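PDB 6Y04: carbonic anhydrase from Trichomonas vaginalis, which probably catalyses the reversible hydration of carbon dioxide to hydrogencarbonate and a proton, as a zinc-dependent enzyme of the beta class. Local coordinates for residues H31-T36 / V77-S82; E56-K61 / Y84-Q89. All blocks are in the same frame, centred on the assembly; numbering follows the deposited sequence.

Contact 1: residues H31-T36 / V77-S82; sequences HIAIVT and VSLLVS
Ala-33 and Val-35 meet Leu-79 where helix 74-85 packs on strand 32-36, an alpha/beta layer of the beta-class carbonic anhydrase fold. The axes of strand 32-36 and helix 77-82 approach to 9.5 Å and run nearly antiparallel, at 168°. Strand 32-36 leads directly to the zinc ligand Cys-37, whose side chain is about 8 Å from that of Val-35.

The apolar part rests on one methyl group. Leu-79 CD2 lies 4.0 Å from Ala-33 CB and 3.9 Å from Val-35 CG2, so it touches two alternate residues on the same face of the strand. With CG anti to its own carbonyl carbon (chi1 -69°), the leucine brings this branch nearer the strand than its CB direction alone would suggest. The Val-35 and Leu-79 side chains cross at about a right angle. Ile-60 of strand 57-61 and Ile-91 of strand 90-96 also touch Leu-79.

The polar part lies within the helix and at its flank. Ser-82 OG comes 4.3 Å from Ala-33 CB, a van der Waals approach. Ser-78 OG bonds Ala-63 N of the second subunit. Ser-78 O accepts hydrogen bonds from both Ser-82 N and Ser-82 OG, the latter 2.9 Å away, and the two donors arrive from opposite faces of its carbonyl plane.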
loop_
_atom_site.group_PDB
_atom_site.type_symbol
_atom_site.label_atom_id
_atom_site.label_comp_id
_atom_site.label_asym_id
_atom_site.label_seq_id
_atom_site.Cartn_x
_atom_site.Cartn_y
_atom_site.Cartn_z
ATOM N N HIS A 31 13.809 10.184 -4.864
ATOM C CA HIS A 31 12.977 10.294 -6.053
ATOM C C HIS A 31 12.571 8.911 -6.556
ATOM O O HIS A 31 12.528 8.678 -7.764
ATOM C CB HIS A 31 13.684 11.103 -7.150
ATOM C CG HIS A 31 14.328 12.363 -6.679
ATOM N ND1 HIS A 31 13.594 13.480 -6.307
ATOM C CD2 HIS A 31 15.629 12.684 -6.526
ATOM C CE1 HIS A 31 14.420 14.425 -5.911
ATOM N NE2 HIS A 31 15.676 13.970 -6.061
ATOM N N ILE A 32 12.262 8.003 -5.623
ATOM C CA ILE A 32 11.924 6.635 -5.987
ATOM C C ILE A 32 10.613 6.219 -5.321
ATOM O O ILE A 32 10.285 6.659 -4.218
ATOM C CB ILE A 32 13.080 5.662 -5.675
ATOM C CG1 ILE A 32 13.423 5.629 -4.183
ATOM C CG2 ILE A 32 14.299 5.976 -6.534
ATOM C CD1 ILE A 32 14.443 4.575 -3.807
ATOM N N ALA A 33 9.857 5.384 -6.032
ATOM C CA ALA A 33 8.659 4.760 -5.504
ATOM C C ALA A 33 8.885 3.251 -5.421
ATOM O O ALA A 33 9.380 2.647 -6.376
ATOM C CB ALA A 33 7.484 5.089 -6.399
ATOM N N ILE A 34 8.517 2.657 -4.275
ATOM C CA ILE A 34 8.514 1.212 -4.090
ATOM C C ILE A 34 7.068 0.720 -4.069
ATOM O O ILE A 34 6.258 1.240 -3.302
ATOM C CB ILE A 34 9.242 0.801 -2.794
ATOM C CG1 ILE A 34 10.569 1.541 -2.581
ATOM C CG2 ILE A 34 9.401 -0.711 -2.706
ATOM C CD1 ILE A 34 11.664 1.227 -3.589
ATOM N N VAL A 35 6.766 -0.293 -4.900
ATOM C CA VAL A 35 5.504 -1.020 -4.824
ATOM C C VAL A 35 5.776 -2.427 -4.298
ATOM O O VAL A 35 6.523 -3.186 -4.909
ATOM C CB VAL A 35 4.754 -1.049 -6.176
ATOM C CG1 VAL A 35 3.441 -1.818 -6.084
ATOM C CG2 VAL A 35 4.512 0.355 -6.726
ATOM N N THR A 36 5.169 -2.773 -3.162
ATOM C CA THR A 36 5.421 -4.086 -2.588
ATOM C C THR A 36 4.134 -4.650 -1.990
ATOM O O THR A 36 3.063 -4.066 -2.154
ATOM C CB THR A 36 6.663 -4.082 -1.684
ATOM O OG1 THR A 36 7.094 -5.436 -1.540
ATOM C CG2 THR A 36 6.431 -3.450 -0.327
ATOM N N VAL A 77 -2.647 5.175 -9.428
ATOM C CA VAL A 77 -2.851 6.561 -9.024
ATOM C C VAL A 77 -1.716 7.007 -8.098
ATOM O O VAL A 77 -1.215 8.125 -8.221
ATOM C CB VAL A 77 -4.238 6.758 -8.374
ATOM C CG1 VAL A 77 -4.387 8.104 -7.669
ATOM C CG2 VAL A 77 -5.353 6.555 -9.385
ATOM N N SER A 78 -1.323 6.120 -7.172
ATOM C CA SER A 78 -0.214 6.358 -6.259
ATOM C C SER A 78 1.065 6.668 -7.031
ATOM O O SER A 78 1.827 7.544 -6.633
ATOM C CB SER A 78 -0.020 5.189 -5.329
ATOM O OG SER A 78 -1.152 5.024 -4.486
ATOM N N LEU A 79 1.278 5.959 -8.143
ATOM C CA LEU A 79 2.456 6.173 -8.969
ATOM C C LEU A 79 2.383 7.513 -9.704
ATOM O O LEU A 79 3.402 8.189 -9.843
ATOM C CB LEU A 79 2.622 4.990 -9.932
ATOM C CG LEU A 79 3.003 3.678 -9.242
ATOM C CD1 LEU A 79 2.942 2.502 -10.200
ATOM C CD2 LEU A 79 4.370 3.782 -8.578
ATOM N N LEU A 80 1.176 7.898 -10.149
ATOM C CA LEU A 80 0.990 9.163 -10.850
ATOM C C LEU A 80 1.285 10.324 -9.904
ATOM O O LEU A 80 1.970 11.277 -10.279
ATOM C CB LEU A 80 -0.433 9.260 -11.418
ATOM C CG LEU A 80 -0.805 8.206 -12.460
ATOM C CD1 LEU A 80 -2.292 8.265 -12.810
ATOM C CD2 LEU A 80 0.043 8.347 -13.714
ATOM N N VAL A 81 0.768 10.223 -8.677
ATOM C CA VAL A 81 1.002 11.234 -7.661
ATOM C C VAL A 81 2.496 11.289 -7.345
ATOM O O VAL A 81 3.068 12.373 -7.239
ATOM C CB VAL A 81 0.154 10.977 -6.400
ATOM C CG1 VAL A 81 0.487 11.959 -5.289
ATOM C CG2 VAL A 81 -1.337 11.025 -6.714
ATOM N N SER A 82 3.121 10.114 -7.206
ATOM C CA SER A 82 4.539 10.053 -6.890
ATOM C C SER A 82 5.345 10.814 -7.941
ATOM O O SER A 82 6.214 11.618 -7.597
ATOM C CB SER A 82 5.016 8.627 -6.762
ATOM O OG SER A 82 4.462 8.016 -5.607
#

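Contact 2: residues E56-K61 / Y84-Q89; sequences EATVIK and YELGVQ
Van der Waals packing alone joins Thr-58 to Leu-86 and Val-88, at the place where strand 57-61 faces the turn leaving helix 74-85. The interface is small, 92 Å² in all, and each of its two closest approaches ends on a methyl carbon. Thr-58 is the one residue of 56-61 that touches the other segment.

Thr-58 uses both branches. Its methyl CG2 lies 4.2 Å from Leu-86 CD1, a methyl-to-methyl approach, while OG1 lies 4.1 Å from Val-88 CG2. The division follows from the first torsion, chi1 54°, which places OG1 between the backbone N and the carbonyl carbon and CG2 anti to the carbonyl carbon. Val-88 offers the branch that is likewise anti to its carbonyl carbon, and the two side chains cross obliquely. The hydroxyl is not left with an apolar neighbour alone: OG1 is hydrogen-bonded to Ser-82 OG of helix 74-85.

In the fold this is part of a right-handed beta-alpha-beta crossover: strand 57-61 leads through helix 74-85 to strand 90-96, parallel to it in the sheet, with strand 32-36 lying between the two. Segment 84-89 carries the end of the helix and the turn that leads into strand 90-96. Its direction changes at Gly-87, the first residue to leave helical backbone angles, with a positive phi of 83°. Leu-86 and Val-88, just before and after this glycine, both direct their CB toward strand 57-61.

Neighbours extend the packing. Val-88 also touches Ala-33 of the adjacent strand, Ser-82 and Pro-28, whereas Leu-86 packs on Met-38 of the second subunit. Beside Thr-58, the carbonyl oxygen of Ala-57 accepts a hydrogen bond from Thr-40 OG1 of that subunit.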
loop_
_atom_site.group_PDB
_atom_site.type_symbol
_atom_site.label_atom_id
_atom_site.label_comp_id
_atom_site.label_asym_id
_atom_site.label_seq_id
_atom_site.Cartn_x
_atom_site.Cartn_y
_atom_site.Cartn_z
ATOM N N GLU A 56 12.890 8.961 2.049
ATOM C CA GLU A 56 13.662 8.744 0.829
ATOM C C GLU A 56 12.782 8.276 -0.332
ATOM O O GLU A 56 13.084 8.567 -1.481
ATOM C CB GLU A 56 14.783 7.729 1.064
ATOM C CG GLU A 56 15.862 8.199 2.016
ATOM C CD GLU A 56 17.076 7.286 2.039
ATOM O OE1 GLU A 56 16.926 6.055 1.789
ATOM O OE2 GLU A 56 18.177 7.802 2.289
ATOM N N ALA A 57 11.709 7.532 -0.038
ATOM C CA ALA A 57 10.870 6.932 -1.066
ATOM C C ALA A 57 9.403 6.996 -0.655
ATOM O O ALA A 57 9.089 7.077 0.525
ATOM C CB ALA A 57 11.280 5.497 -1.292
ATOM N N THR A 58 8.503 6.938 -1.639
ATOM C CA THR A 58 7.128 6.551 -1.363
ATOM C C THR A 58 7.054 5.029 -1.421
ATOM O O THR A 58 7.747 4.401 -2.226
ATOM C CB THR A 58 6.137 7.212 -2.334
ATOM O OG1 THR A 58 6.562 6.926 -3.665
ATOM C CG2 THR A 58 6.026 8.708 -2.140
ATOM N N VAL A 59 6.213 4.456 -0.550
ATOM C CA VAL A 59 5.998 3.021 -0.502
ATOM C C VAL A 59 4.504 2.751 -0.655
ATOM O O VAL A 59 3.697 3.279 0.103
ATOM C CB VAL A 59 6.572 2.395 0.789
ATOM C CG1 VAL A 59 6.333 0.889 0.845
ATOM C CG2 VAL A 59 8.051 2.719 0.972
ATOM N N ILE A 60 4.164 1.928 -1.655
ATOM C CA ILE A 60 2.798 1.586 -2.022
ATOM C C ILE A 60 2.670 0.086 -1.788
ATOM O O ILE A 60 3.528 -0.661 -2.242
ATOM C CB ILE A 60 2.567 1.963 -3.504
ATOM C CG1 ILE A 60 2.791 3.460 -3.739
ATOM C CG2 ILE A 60 1.205 1.502 -4.007
ATOM C CD1 ILE A 60 3.411 3.811 -5.073
ATOM N N LYS A 61 1.642 -0.349 -1.050
ATOM C CA LYS A 61 1.501 -1.761 -0.727
ATOM C C LYS A 61 0.067 -2.242 -0.930
ATOM O O LYS A 61 -0.879 -1.642 -0.428
ATOM C CB LYS A 61 1.852 -2.045 0.736
ATOM C CG LYS A 61 3.278 -1.757 1.187
ATOM C CD LYS A 61 3.512 -2.408 2.527
ATOM C CE LYS A 61 4.780 -1.976 3.218
ATOM N NZ LYS A 61 4.849 -2.600 4.561
ATOM N N TYR A 84 4.307 12.937 -10.620
ATOM C CA TYR A 84 3.903 14.247 -11.107
ATOM C C TYR A 84 3.868 15.264 -9.976
ATOM O O TYR A 84 4.279 16.405 -10.167
ATOM C CB TYR A 84 2.566 14.143 -11.833
ATOM C CG TYR A 84 2.651 13.354 -13.112
ATOM C CD1 TYR A 84 3.509 13.741 -14.128
ATOM C CD2 TYR A 84 1.868 12.228 -13.310
ATOM C CE1 TYR A 84 3.587 13.027 -15.314
ATOM C CE2 TYR A 84 1.933 11.498 -14.483
ATOM C CZ TYR A 84 2.793 11.903 -15.489
ATOM O OH TYR A 84 2.867 11.181 -16.641
ATOM N N GLU A 85 3.404 14.832 -8.799
ATOM C CA GLU A 85 3.256 15.741 -7.678
ATOM C C GLU A 85 4.519 15.723 -6.814
ATOM O O GLU A 85 4.897 16.760 -6.282
ATOM C CB GLU A 85 1.966 15.452 -6.903
ATOM C CG GLU A 85 1.331 16.702 -6.300
ATOM C CD GLU A 85 0.447 17.578 -7.195
ATOM O OE1 GLU A 85 0.362 17.331 -8.424
ATOM O OE2 GLU A 85 -0.179 18.520 -6.657
ATOM N N LEU A 86 5.198 14.573 -6.705
ATOM C CA LEU A 86 6.205 14.412 -5.663
ATOM C C LEU A 86 7.616 14.184 -6.213
ATOM O O LEU A 86 8.544 13.971 -5.431
ATOM C CB LEU A 86 5.779 13.283 -4.725
ATOM C CG LEU A 86 4.575 13.591 -3.832
ATOM C CD1 LEU A 86 4.093 12.324 -3.142
ATOM C CD2 LEU A 86 4.903 14.669 -2.804
ATOM N N GLY A 87 7.778 14.208 -7.544
ATOM C CA GLY A 87 9.095 14.257 -8.161
ATOM C C GLY A 87 9.793 12.903 -8.289
ATOM O O GLY A 87 11.003 12.861 -8.482
ATOM N N VAL A 88 9.035 11.798 -8.220
ATOM C CA VAL A 88 9.620 10.470 -8.344
ATOM C C VAL A 88 10.084 10.239 -9.784
ATOM O O VAL A 88 9.361 10.534 -10.729
ATOM C CB VAL A 88 8.664 9.362 -7.848
ATOM C CG1 VAL A 88 9.042 7.993 -8.388
ATOM C CG2 VAL A 88 8.567 9.318 -6.328
ATOM N N GLN A 89 11.284 9.668 -9.931
ATOM C CA GLN A 89 11.921 9.472 -11.226
ATOM C C GLN A 89 12.107 7.988 -11.545
ATOM O O GLN A 89 12.424 7.658 -12.683
ATOM C CB GLN A 89 13.293 10.144 -11.261
ATOM C CG GLN A 89 13.256 11.640 -11.013
ATOM C CD GLN A 89 14.647 12.161 -10.726
ATOM O OE1 GLN A 89 15.594 11.398 -10.538
ATOM N NE2 GLN A 89 14.792 13.478 -10.684
#

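The centres of contacts 1 and 2 are about 4 Å apart, and both join helix 74-85, or the turn that ends it, to neighbouring parallel strands of one mixed sheet. Along the chain the segments alternate: 31-36, 56-61, 77-82, 84-89. The strands are tied together directly, Ile-34 O lying 2.8 Å from Ile-60 N in a probable hydrogen bond; a second probable hydrogen bond, His-31 O to Gln-89 N at 2.7 Å, joins the start of segment 31-36 to the end of 84-89. Packing is continuous too, with Ala-33 CB 3.4 Å from Thr-58 OG1. Both contacts also touch the second subunit, so this helix-sheet layer is largely buried and also adjoins the dimer interface.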